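Local coordinates for aerotolerance-related membrane protein (Bacteroides fragilis, PDB 4JDU) that probably serves in oxygen tolerance as a membrane protein, binding a calcium ion through its von Willebrand factor type A domain, the part present here, at residues Gly8-Ile13 with Val108-Val113; Asn47-Met52 with Leu63-Asp68; Thr89-Ala94 with Val114-Glu119. The protein carries 6 engineered substitutions. All coordinates share one frame; numbering follows the deposited sequence. Where two conformers were deposited one is given.

Interaction 1. Residues Gly8-Ile13 with Val108-Val113; sequences GVEVMI and VGRAIV
Glu-10 and Arg-110 sit beside each other on adjacent parallel strands, 9-13 and 109-113, whose axes come within 4.7 Å and diverge by 19°. From CB onward, Glu-10 can be traced atom by atom. Its CB lies 3.8 Å from Gly-109 O, the oxygen that accepts the Glu-10 N-H. CG swings to the side of the backbone N (chi1 -67°) and the chain then runs extended, which carries the carboxylate out alongside the arginine. At the tip the two oxygens part company: OE1 meets Arg-110 NH1 at 3.5 Å in a long salt bridge, with the carboxylate and guanidinium planes turned 49° apart, while OE2 comes near Val-108 CG1 and is hydrogen-bonded to Thr-103 OG1.

The backbones are joined by four bonds of equal length in the parallel pattern. Glu-10 N donates to Gly-109 O at 2.9 Å, Ala-111 N to Glu-10 O, Met-12 N to Ala-111 O and Val-113 N to Met-12 O. In the second and third, the donor lies nearly in line with the carbonyl. Some of the same carbonyls also receive CA-H contacts, such as Val-11 CA on Ala-111 O at 3.3 Å.

On the opposite face from Glu-10, Val-11 CG1 touches Val-113 CG2 at 3.8 Å; helix 195-206 packs on this side through Ile-202 and Ile-206. The chemistry thus divides by face and by position. The face of Val-9, Val-11 and Ile-13 is apolar, whereas the other is mixed, with the charged pair at one end and Met-12 and Ile-112 further along, packed on Ala-98 of helix 91-99. The buried carboxylate is met by a long salt bridge and by the Thr-103 hydroxyl, which would probably favour its ionised form.

Interaction 2. Residues Asn47-Met52 with Leu63-Asp68; sequences NDKVGM and LPITSD
Lys-49 opens the contact by laying its aliphatic stem across Ile-65 at about a right angle, CB to Ile-65 CG2 being 3.5 Å. CG stands beside the backbone N, and the extended remainder takes the ammonium away from the other segment, where NZ makes a weak hydrogen bond with Gln-105. The backbone of Lys-49 also takes part, its CA approaching Thr-66 O.

Val-50 follows as one half of an antiparallel hydrogen-bonded pair with Thr-66. Its N donates to Thr-66 O at 2.9 Å in a fairly straight bond, whereas the return bond from Thr-66 N to Val-50 O, 2.8 Å, is bent to 143° at hydrogen, its donor lying above the carbonyl plane. That oxygen is further approached by Thr-66 CG2 at 3.3 Å. The methyl is placed there because the threonine hydroxyl is anti to the backbone N (chi1 -179°); OG1 itself accepts from Asp-68 N, forming an ST turn just before helix 69-77.

Across from Gly-51 the partner chain turns corners at Leu-63 and Ile-65. Ile-65 CD1 lies 3.6 Å from Gly-51 N, and Gly-51 CA is 3.2 Å from Leu-63 O, a close approach of the two chains.

Met-52, a selenomethionine, completes the walk in a second hydrogen-bonded pair: its N donates to Leu-63 O on a lone pair, and its O accepts from Leu-63 N at 177° about the hydrogen. Phe-75 of helix 69-77 touches both side chains. Between the pairs 50/66 and 52/63 the register slips by one residue, the signature of a beta bulge, here in the hairpin whose second strand, 59-66, is the antiparallel edge of the von Willebrand factor type A sheet.

Interaction 3. Residues Thr89-Ala94 with Val114-Glu119; sequences TAIGAA and VITDGE. With CA (calcium ion), chain C.
Thr-89 and Glu-119 meet beside the calcium site of the von Willebrand factor type A domain, at the C-terminal end of strand 109-116, where such domains carry their metal-ion-dependent adhesion site.

Metal coordination comes first. Thr-89 OG1 binds the calcium at 2.4 Å; two waters, with Ser-18 and Ser-20, supply the other ligands. Asp-117, seen to bind calcium in a structure of this protein, is not bound here: its OD1 stays 4.0 Å from the ion, while its OD2 makes a salt bridge with Arg-30 and a hydrogen bond with the calcium ligand Ser-20.

Apolar packing joins helix 91-99 to the strand. Ile-91 CG2 meets Val-114 CG1 at 4.1 Å. The other branch, extended to CD1 (chi2 176°), comes tip to tip with Thr-116 and touches Gly-118 CA.

Hydrogen bonds within 114-119 shape the loop. Thr-116 OG1, itself bonded to Asp-16, accepts from Gly-118 N in an ST turn, and Asp-117 OD1 takes Glu-119 N in an Asx turn; Gly-118 has a positive phi (73°). No hydrogen bond crosses between the segments. Instead, Thr-89 CG2 rests 3.3 Å from Glu-119 O, while Arg-172 N donates to Glu-119 OE1 and a calcium-bound water to Glu-119 OE2 at 2.8 Å.

Interactions 1 and 2 belong to neighbouring strands of one sheet and touch directly: Val-11 N and Lys-49 O lie 2.8 Å apart, a probable hydrogen bond, as do Val-9 N and Asp-48 OD1. Interaction 1 joins central parallel strands and is largely buried, whereas interaction 2 binds an edge strand and is only partly buried. Both rest on backbone hydrogen bonds. Interaction 3, also buried, shares strand 109-116 with interaction 1, their centres about 17 Å apart; it replaces direct hydrogen bonding with helix-on-strand packing and metal chemistry. Interaction 2, whose centre is about 20 Å from that of interaction 3, does not touch it.

Interaction 1. Residues Gly8-Ile13 with Val108-Val113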
ATOM      1  N   GLY A   8      -9.782 -12.036 -16.221  1.00 46.90           N
ATOM      2  CA  GLY A   8      -9.637 -10.873 -15.364  1.00 47.66           C
ATOM      3  C   GLY A   8      -9.449 -11.230 -13.901  1.00 43.58           C
ATOM      4  O   GLY A   8      -9.953 -12.251 -13.432  1.00 47.47           O
ATOM      5  N   VAL A   9      -8.715 -10.385 -13.183  1.00 33.96           N
ATOM      6  CA  VAL A   9      -8.448 -10.579 -11.762  1.00 34.04           C
ATOM      7  C   VAL A   9      -9.016  -9.389 -10.999  1.00 36.48           C
ATOM      8  O   VAL A   9      -9.106  -8.293 -11.545  1.00 36.13           O
ATOM      9  CB  VAL A   9      -6.926 -10.679 -11.514  1.00 29.98           C
ATOM     10  CG1 VAL A   9      -6.590 -10.805 -10.023  1.00 30.94           C
ATOM     11  CG2 VAL A   9      -6.351 -11.842 -12.290  1.00 30.79           C
ATOM     12  N   GLU A  10      -9.423  -9.596  -9.750  1.00 22.75           N
ATOM     13  CA  GLU A  10      -9.805  -8.481  -8.897  1.00 20.76           C
ATOM     14  C   GLU A  10      -8.604  -8.080  -8.052  1.00 20.37           C
ATOM     15  O   GLU A  10      -7.962  -8.932  -7.435  1.00 23.31           O
ATOM     16  CB  GLU A  10     -10.995  -8.848  -8.005  1.00 21.83           C
ATOM     17  CG  GLU A  10     -12.272  -9.070  -8.793  1.00 22.50           C
ATOM     18  CD  GLU A  10     -13.482  -9.265  -7.911  1.00 23.90           C
ATOM     19  OE1 GLU A  10     -13.357  -9.120  -6.676  1.00 23.95           O
ATOM     20  OE2 GLU A  10     -14.565  -9.565  -8.460  1.00 32.75           O
ATOM     21  N   VAL A  11      -8.283  -6.788  -8.046  1.00 18.30           N
ATOM     22  CA  VAL A  11      -7.108  -6.305  -7.325  1.00 18.60           C
ATOM     23  C   VAL A  11      -7.511  -5.248  -6.307  1.00 18.45           C
ATOM     24  O   VAL A  11      -8.074  -4.214  -6.670  1.00 19.96           O
ATOM     25  CB  VAL A  11      -6.068  -5.693  -8.295  1.00 19.08           C
ATOM     26  CG1 VAL A  11      -4.843  -5.188  -7.529  1.00 20.99           C
ATOM     27  CG2 VAL A  11      -5.661  -6.714  -9.347  1.00 20.89           C
HETATM   28  N   MSE A  12      -7.237  -5.499  -5.032  1.00 15.73           N
HETATM   29  CA  MSE A  12      -7.499  -4.496  -4.012  0.51 13.53           C
HETATM   30  C   MSE A  12      -6.194  -3.858  -3.579  1.00 14.38           C
HETATM   31  O   MSE A  12      -5.303  -4.525  -3.028  1.00 15.19           O
HETATM   32  CB  MSE A  12      -8.218  -5.090  -2.797  0.51 17.62           C
HETATM   33  CG  MSE A  12      -8.424  -4.084  -1.685  0.51 13.30           C
HETATM   34 SE   MSE A  12      -9.491  -2.558  -2.258  0.51 21.50          SE
HETATM   35  CE  MSE A  12     -11.118  -3.487  -2.727  0.51 22.40           C
ATOM     36  N   ILE A  13      -6.085  -2.562  -3.856  0.52 12.54           N
ATOM     37  CA  ILE A  13      -4.948  -1.775  -3.407  0.52 13.72           C
ATOM     38  C   ILE A  13      -5.172  -1.395  -1.952  0.52 14.43           C
ATOM     39  O   ILE A  13      -6.260  -0.960  -1.572  0.52 13.22           O
ATOM     40  CB  ILE A  13      -4.812  -0.478  -4.227  0.52 14.84           C
ATOM     41  CG1 ILE A  13      -4.744  -0.785  -5.723  0.52 18.24           C
ATOM     42  CG2 ILE A  13      -3.584   0.310  -3.784  0.52 16.75           C
ATOM     43  CD1 ILE A  13      -3.526  -1.602  -6.122  0.52 17.48           C
ATOM     44  N   VAL A 108     -12.760 -16.276  -9.819  1.00 40.74           N
ATOM     45  CA  VAL A 108     -11.957 -15.136 -10.244  1.00 43.23           C
ATOM     46  C   VAL A 108     -10.738 -15.010  -9.345  1.00 37.42           C
ATOM     47  O   VAL A 108     -10.814 -15.259  -8.138  1.00 42.11           O
ATOM     48  CB  VAL A 108     -12.775 -13.814 -10.259  1.00 40.77           C
ATOM     49  CG1 VAL A 108     -13.209 -13.412  -8.855  1.00 38.52           C
ATOM     50  CG2 VAL A 108     -11.978 -12.698 -10.916  1.00 44.90           C
ATOM     51  N   GLY A 109      -9.605 -14.646  -9.934  1.00 33.40           N
ATOM     52  CA  GLY A 109      -8.413 -14.400  -9.151  1.00 30.20           C
ATOM     53  C   GLY A 109      -8.598 -13.196  -8.253  1.00 29.36           C
ATOM     54  O   GLY A 109      -9.290 -12.238  -8.612  1.00 25.97           O
ATOM     55  N   ARG A 110      -8.002 -13.253  -7.067  1.00 23.47           N
ATOM     56  CA  ARG A 110      -8.061 -12.137  -6.133  1.00 21.48           C
ATOM     57  C   ARG A 110      -6.650 -11.828  -5.639  1.00 23.11           C
ATOM     58  O   ARG A 110      -5.933 -12.719  -5.179  1.00 21.23           O
ATOM     59  CB  ARG A 110      -8.955 -12.463  -4.932  1.00 20.99           C
ATOM     60  CG  ARG A 110     -10.386 -12.901  -5.242  1.00 23.16           C
ATOM     61  CD  ARG A 110     -11.040 -13.381  -3.933  1.00 31.49           C
ATOM     62  NE  ARG A 110     -12.434 -13.854  -3.953  1.00 47.65           N
ATOM     63  CZ  ARG A 110     -13.437 -13.409  -4.714  1.00 52.92           C
ATOM     64  NH1 ARG A 110     -13.274 -12.445  -5.616  1.00 54.81           N
ATOM     65  NH2 ARG A 110     -14.640 -13.959  -4.571  1.00 47.60           N
ATOM     66  N   ALA A 111      -6.253 -10.566  -5.735  1.00 17.76           N
ATOM     67  CA  ALA A 111      -4.931 -10.144  -5.273  1.00 17.58           C
ATOM     68  C   ALA A 111      -5.023  -8.863  -4.473  1.00 16.03           C
ATOM     69  O   ALA A 111      -5.782  -7.956  -4.820  1.00 17.00           O
ATOM     70  CB  ALA A 111      -3.988  -9.951  -6.456  1.00 20.14           C
ATOM     71  N   ILE A 112      -4.244  -8.798  -3.400  1.00 14.96           N
ATOM     72  CA  ILE A 112      -4.112  -7.592  -2.595  1.00 13.18           C
ATOM     73  C   ILE A 112      -2.736  -7.020  -2.852  1.00 13.44           C
ATOM     74  O   ILE A 112      -1.757  -7.765  -2.910  1.00 14.73           O
ATOM     75  CB  ILE A 112      -4.278  -7.904  -1.098  1.00 13.47           C
ATOM     76  CG1 ILE A 112      -5.684  -8.459  -0.829  1.00 16.54           C
ATOM     77  CG2 ILE A 112      -3.981  -6.669  -0.240  1.00 15.15           C
ATOM     78  CD1 ILE A 112      -5.878  -8.987   0.577  1.00 16.46           C
ATOM     79  N   VAL A 113      -2.668  -5.708  -3.052  1.00 13.19           N
ATOM     80  CA  VAL A 113      -1.380  -5.035  -3.222  1.00 12.40           C
ATOM     81  C   VAL A 113      -1.235  -3.980  -2.138  1.00 13.07           C
ATOM     82  O   VAL A 113      -1.906  -2.945  -2.177  1.00 14.50           O
ATOM     83  CB  VAL A 113      -1.255  -4.385  -4.615  1.00 13.86           C
ATOM     84  CG1 VAL A 113       0.114  -3.712  -4.772  1.00 16.19           C
ATOM     85  CG2 VAL A 113      -1.468  -5.419  -5.719  1.00 15.87           C
TER

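Interaction 2. Residues Asn47-Met52 with Leu63-Asp68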
ATOM      1  N   ASN A  47      -8.637  -6.057 -18.323  1.00 46.45           N
ATOM      2  CA  ASN A  47      -9.774  -6.913 -17.984  1.00 49.29           C
ATOM      3  C   ASN A  47     -10.040  -6.975 -16.486  1.00 45.00           C
ATOM      4  O   ASN A  47     -11.070  -7.493 -16.045  1.00 47.05           O
ATOM      5  CB  ASN A  47      -9.536  -8.329 -18.508  1.00 49.10           C
ATOM      6  CG  ASN A  47      -9.212  -8.351 -19.985  1.00 57.66           C
ATOM      7  OD1 ASN A  47      -9.964  -7.825 -20.804  1.00 60.01           O
ATOM      8  ND2 ASN A  47      -8.080  -8.950 -20.333  1.00 60.74           N
ATOM      9  N   ASP A  48      -9.108  -6.442 -15.710  1.00 37.02           N
ATOM     10  CA  ASP A  48      -9.167  -6.554 -14.264  1.00 33.58           C
ATOM     11  C   ASP A  48     -10.147  -5.562 -13.648  1.00 30.75           C
ATOM     12  O   ASP A  48     -10.601  -4.626 -14.309  1.00 36.73           O
ATOM     13  CB  ASP A  48      -7.769  -6.355 -13.675  1.00 34.14           C
ATOM     14  CG  ASP A  48      -6.755  -7.315 -14.261  1.00 37.13           C
ATOM     15  OD1 ASP A  48      -7.137  -8.468 -14.546  1.00 36.74           O
ATOM     16  OD2 ASP A  48      -5.583  -6.919 -14.444  1.00 41.09           O
ATOM     17  N   LYS A  49     -10.488  -5.794 -12.383  1.00 24.27           N
ATOM     18  CA  LYS A  49     -11.219  -4.819 -11.585  1.00 23.04           C
ATOM     19  C   LYS A  49     -10.309  -4.362 -10.460  1.00 28.27           C
ATOM     20  O   LYS A  49      -9.458  -5.124  -9.991  1.00 26.34           O
ATOM     21  CB  LYS A  49     -12.500  -5.433 -11.019  1.00 22.94           C
ATOM     22  CG  LYS A  49     -13.542  -5.756 -12.076  1.00 27.19           C
ATOM     23  CD  LYS A  49     -14.799  -6.333 -11.443  1.00 30.19           C
ATOM     24  CE  LYS A  49     -15.824  -6.736 -12.496  1.00 35.16           C
ATOM     25  NZ  LYS A  49     -17.019  -7.380 -11.881  1.00 44.26           N
ATOM     26  N   VAL A  50     -10.468  -3.115 -10.030  1.00 19.33           N
ATOM     27  CA  VAL A  50      -9.603  -2.572  -8.992  1.00 20.04           C
ATOM     28  C   VAL A  50     -10.404  -1.843  -7.917  1.00 18.99           C
ATOM     29  O   VAL A  50     -11.434  -1.219  -8.194  1.00 19.10           O
ATOM     30  CB  VAL A  50      -8.521  -1.626  -9.589  1.00 19.51           C
ATOM     31  CG1 VAL A  50      -9.162  -0.385 -10.195  1.00 21.83           C
ATOM     32  CG2 VAL A  50      -7.481  -1.237  -8.547  1.00 18.55           C
ATOM     33  N   GLY A  51      -9.928  -1.949  -6.680  1.00 17.18           N
ATOM     34  CA  GLY A  51     -10.487  -1.189  -5.580  0.50 14.97           C
ATOM     35  C   GLY A  51      -9.369  -0.551  -4.790  1.00 17.18           C
ATOM     36  O   GLY A  51      -8.191  -0.878  -4.988  1.00 16.92           O
HETATM   37  N   MSE A  52      -9.715   0.369  -3.896  1.00 14.74           N
HETATM   38  CA  MSE A  52      -8.691   0.989  -3.073  1.00 15.26           C
HETATM   39  C   MSE A  52      -9.106   1.251  -1.644  1.00 13.89           C
HETATM   40  O   MSE A  52     -10.124   1.905  -1.375  1.00 15.18           O
HETATM   41  CB  MSE A  52      -8.182   2.286  -3.699  1.00 16.22           C
HETATM   42  CG  MSE A  52      -6.996   2.894  -2.914  1.00 13.94           C
HETATM   43 SE   MSE A  52      -6.003   4.300  -3.811  0.58 15.44          SE
HETATM   44  CE  MSE A  52      -7.454   5.548  -4.083  1.00 16.64           C
ATOM     45  N   LEU A  63     -12.575   3.191  -2.472  1.00 18.64           N
ATOM     46  CA  LEU A  63     -13.141   2.780  -3.745  1.00 16.81           C
ATOM     47  C   LEU A  63     -13.425   1.290  -3.729  1.00 17.35           C
ATOM     48  O   LEU A  63     -12.496   0.482  -3.751  1.00 17.31           O
ATOM     49  CB  LEU A  63     -12.155   3.089  -4.873  1.00 19.87           C
ATOM     50  CG  LEU A  63     -12.625   2.726  -6.280  1.00 21.46           C
ATOM     51  CD1 LEU A  63     -13.849   3.551  -6.668  1.00 24.68           C
ATOM     52  CD2 LEU A  63     -11.498   2.952  -7.264  1.00 24.43           C
ATOM     53  N   PRO A  64     -14.709   0.913  -3.677  1.00 20.79           N
ATOM     54  CA  PRO A  64     -15.055  -0.500  -3.840  1.00 18.20           C
ATOM     55  C   PRO A  64     -14.605  -1.010  -5.205  1.00 20.88           C
ATOM     56  O   PRO A  64     -14.484  -0.224  -6.158  1.00 19.98           O
ATOM     57  CB  PRO A  64     -16.588  -0.504  -3.739  1.00 20.74           C
ATOM     58  CG  PRO A  64     -16.917   0.726  -2.937  1.00 23.18           C
ATOM     59  CD  PRO A  64     -15.882   1.745  -3.362  1.00 21.42           C
ATOM     60  N   ILE A  65     -14.345  -2.311  -5.284  1.00 20.27           N
ATOM     61  CA  ILE A  65     -13.884  -2.955  -6.515  0.53 19.12           C
ATOM     62  C   ILE A  65     -14.726  -2.530  -7.712  1.00 19.83           C
ATOM     63  O   ILE A  65     -15.959  -2.597  -7.671  1.00 20.96           O
ATOM     64  CB  ILE A  65     -13.957  -4.490  -6.394  0.53 21.75           C
ATOM     65  CG1 ILE A  65     -12.897  -5.012  -5.416  0.53 25.07           C
ATOM     66  CG2 ILE A  65     -13.820  -5.146  -7.767  0.53 27.93           C
ATOM     67  CD1 ILE A  65     -11.494  -5.141  -6.003  0.53 27.32           C
ATOM     68  N   THR A  66     -14.074  -2.090  -8.785  1.00 17.73           N
ATOM     69  CA  THR A  66     -14.797  -1.543  -9.932  1.00 22.02           C
ATOM     70  C   THR A  66     -14.024  -1.699 -11.237  1.00 20.58           C
ATOM     71  O   THR A  66     -12.802  -1.870 -11.225  1.00 21.01           O
ATOM     72  CB  THR A  66     -15.069  -0.027  -9.713  1.00 20.93           C
ATOM     73  OG1 THR A  66     -15.790   0.502 -10.833  1.00 24.50           O
ATOM     74  CG2 THR A  66     -13.765   0.743  -9.547  1.00 23.20           C
ATOM     75  N   SER A  67     -14.740  -1.621 -12.358  1.00 21.67           N
ATOM     76  CA  SER A  67     -14.095  -1.625 -13.665  0.55 23.16           C
ATOM     77  C   SER A  67     -13.754  -0.202 -14.101  1.00 23.25           C
ATOM     78  O   SER A  67     -13.151   0.004 -15.157  1.00 24.59           O
ATOM     79  CB  SER A  67     -14.990  -2.303 -14.698  0.55 28.06           C
ATOM     80  OG  SER A  67     -16.262  -1.678 -14.755  0.55 29.07           O
ATOM     81  N   ASP A  68     -14.124   0.778 -13.279  1.00 23.62           N
ATOM     82  CA  ASP A  68     -13.875   2.187 -13.608  1.00 23.43           C
ATOM     83  C   ASP A  68     -12.464   2.583 -13.171  1.00 21.04           C
ATOM     84  O   ASP A  68     -12.272   3.169 -12.108  1.00 22.60           O
ATOM     85  CB  ASP A  68     -14.927   3.094 -12.943  1.00 30.21           C
ATOM     86  CG  ASP A  68     -14.915   4.521 -13.488  1.00 31.75           C
ATOM     87  OD1 ASP A  68     -13.926   4.919 -14.136  1.00 25.91           O
ATOM     88  OD2 ASP A  68     -15.898   5.260 -13.256  1.00 31.34           O
TER

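Interaction 3. Residues Thr89-Ala94 with Val114-Glu119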
ATOM      1  N   THR A  89       0.101   2.952  12.132  1.00 40.37           N
ATOM      2  CA  THR A  89       0.317   2.076  10.980  1.00 34.76           C
ATOM      3  C   THR A  89      -0.177   0.646  11.223  1.00 42.31           C
ATOM      4  O   THR A  89       0.430  -0.111  11.987  1.00 47.32           O
ATOM      5  CB  THR A  89       1.796   2.082  10.574  1.00 37.35           C
ATOM      6  OG1 THR A  89       2.162   3.415  10.189  1.00 31.68           O
ATOM      7  CG2 THR A  89       2.046   1.121   9.412  1.00 39.16           C
ATOM      8  N   ALA A  90      -1.277   0.289  10.556  1.00 29.73           N
ATOM      9  CA  ALA A  90      -1.996  -0.962  10.819  1.00 34.28           C
ATOM     10  C   ALA A  90      -2.166  -1.803   9.554  1.00 26.91           C
ATOM     11  O   ALA A  90      -3.275  -1.930   9.020  1.00 25.61           O
ATOM     12  CB  ALA A  90      -3.353  -0.657  11.424  1.00 33.49           C
ATOM     13  N   ILE A  91      -1.064  -2.384   9.086  1.00 17.35           N
ATOM     14  CA  ILE A  91      -1.079  -3.167   7.863  1.00 18.79           C
ATOM     15  C   ILE A  91      -2.013  -4.384   7.970  1.00 17.55           C
ATOM     16  O   ILE A  91      -2.729  -4.717   7.015  1.00 16.86           O
ATOM     17  CB  ILE A  91       0.357  -3.614   7.477  1.00 18.97           C
ATOM     18  CG1 ILE A  91       1.258  -2.388   7.263  1.00 22.11           C
ATOM     19  CG2 ILE A  91       0.325  -4.481   6.230  1.00 22.00           C
ATOM     20  CD1 ILE A  91       2.723  -2.743   6.980  1.00 22.30           C
ATOM     21  N   GLY A  92      -2.018  -5.047   9.124  1.00 17.97           N
ATOM     22  CA  GLY A  92      -2.872  -6.211   9.318  1.00 18.19           C
ATOM     23  C   GLY A  92      -4.339  -5.859   9.159  1.00 19.15           C
ATOM     24  O   GLY A  92      -5.093  -6.568   8.492  1.00 17.66           O
ATOM     25  N   ALA A  93      -4.750  -4.756   9.770  1.00 16.40           N
ATOM     26  CA  ALA A  93      -6.129  -4.302   9.637  1.00 20.53           C
ATOM     27  C   ALA A  93      -6.485  -4.035   8.177  1.00 19.18           C
ATOM     28  O   ALA A  93      -7.597  -4.348   7.744  1.00 17.51           O
ATOM     29  CB  ALA A  93      -6.370  -3.062  10.494  1.00 19.00           C
ATOM     30  N   ALA A  94      -5.548  -3.469   7.420  1.00 14.21           N
ATOM     31  CA  ALA A  94      -5.779  -3.188   6.004  1.00 13.13           C
ATOM     32  C   ALA A  94      -5.905  -4.469   5.176  1.00 13.88           C
ATOM     33  O   ALA A  94      -6.780  -4.566   4.304  1.00 14.86           O
ATOM     34  CB  ALA A  94      -4.679  -2.270   5.438  1.00 15.34           C
ATOM     35  N   VAL A 114      -0.403  -4.279  -1.145  1.00 13.49           N
ATOM     36  CA  VAL A 114      -0.131  -3.348  -0.052  1.00 13.56           C
ATOM     37  C   VAL A 114       1.022  -2.436  -0.450  1.00 12.40           C
ATOM     38  O   VAL A 114       2.077  -2.924  -0.852  1.00 14.36           O
ATOM     39  CB  VAL A 114       0.232  -4.096   1.247  1.00 13.46           C
ATOM     40  CG1 VAL A 114       0.401  -3.119   2.392  1.00 16.04           C
ATOM     41  CG2 VAL A 114      -0.848  -5.123   1.599  1.00 13.98           C
ATOM     42  N   ILE A 115       0.808  -1.121  -0.361  1.00 11.91           N
ATOM     43  CA  ILE A 115       1.833  -0.128  -0.697  1.00 12.51           C
ATOM     44  C   ILE A 115       2.164   0.683   0.554  1.00 12.76           C
ATOM     45  O   ILE A 115       1.323   1.403   1.088  1.00 13.85           O
ATOM     46  CB  ILE A 115       1.379   0.775  -1.858  1.00 14.05           C
ATOM     47  CG1 ILE A 115       0.869  -0.105  -3.005  1.00 18.03           C
ATOM     48  CG2 ILE A 115       2.513   1.661  -2.328  1.00 17.54           C
ATOM     49  CD1 ILE A 115       0.420   0.651  -4.222  1.00 19.08           C
ATOM     50  N   THR A 116       3.394   0.543   1.038  1.00 14.34           N
ATOM     51  CA  THR A 116       3.721   0.986   2.386  1.00 13.66           C
ATOM     52  C   THR A 116       5.224   1.109   2.561  1.00 13.86           C
ATOM     53  O   THR A 116       5.984   0.549   1.779  1.00 16.20           O
ATOM     54  CB  THR A 116       3.167  -0.036   3.430  1.00 13.74           C
ATOM     55  OG1 THR A 116       3.424   0.422   4.761  1.00 14.29           O
ATOM     56  CG2 THR A 116       3.803  -1.433   3.241  1.00 14.32           C
ATOM     57  N   ASP A 117       5.653   1.831   3.593  1.00 15.00           N
ATOM     58  CA  ASP A 117       7.064   1.833   3.970  1.00 16.69           C
ATOM     59  C   ASP A 117       7.329   0.722   4.990  1.00 17.53           C
ATOM     60  O   ASP A 117       8.464   0.531   5.446  1.00 21.19           O
ATOM     61  CB  ASP A 117       7.500   3.208   4.485  1.00 18.09           C
ATOM     62  CG  ASP A 117       6.621   3.731   5.607  1.00 18.61           C
ATOM     63  OD1 ASP A 117       6.030   2.911   6.350  1.00 19.05           O
ATOM     64  OD2 ASP A 117       6.539   4.967   5.753  1.00 19.03           O
ATOM     65  N   GLY A 118       6.271   0.007   5.348  1.00 19.34           N
ATOM     66  CA  GLY A 118       6.399  -1.182   6.171  1.00 25.36           C
ATOM     67  C   GLY A 118       6.724  -0.895   7.616  1.00 28.31           C
ATOM     68  O   GLY A 118       6.916  -1.826   8.406  1.00 34.48           O
ATOM     69  N   GLU A 119       6.806   0.382   7.977  1.00 27.36           N
ATOM     70  CA  GLU A 119       7.005   0.756   9.370  1.00 35.46           C
ATOM     71  C   GLU A 119       5.769   0.395  10.168  1.00 44.02           C
ATOM     72  O   GLU A 119       5.082   1.277  10.687  1.00 35.25           O
ATOM     73  CB  GLU A 119       7.249   2.253   9.500  1.00 38.02           C
ATOM     74  CG  GLU A 119       8.659   2.666   9.193  1.00 44.79           C
ATOM     75  CD  GLU A 119       9.132   3.799  10.076  1.00 47.09           C
ATOM     76  OE1 GLU A 119      10.358   3.900  10.301  1.00 50.53           O
ATOM     77  OE2 GLU A 119       8.282   4.594  10.537  1.00 46.71           O
TER
HETATM   78 CA    CA C 302       3.690   4.784   8.963  0.54 16.09          CA
HETATM   79  O   HOH W   1       5.503   4.670  10.631  1.00 52.55           O
HETATM   80  O   HOH W   2       3.432   6.984  10.410  1.00 30.70           O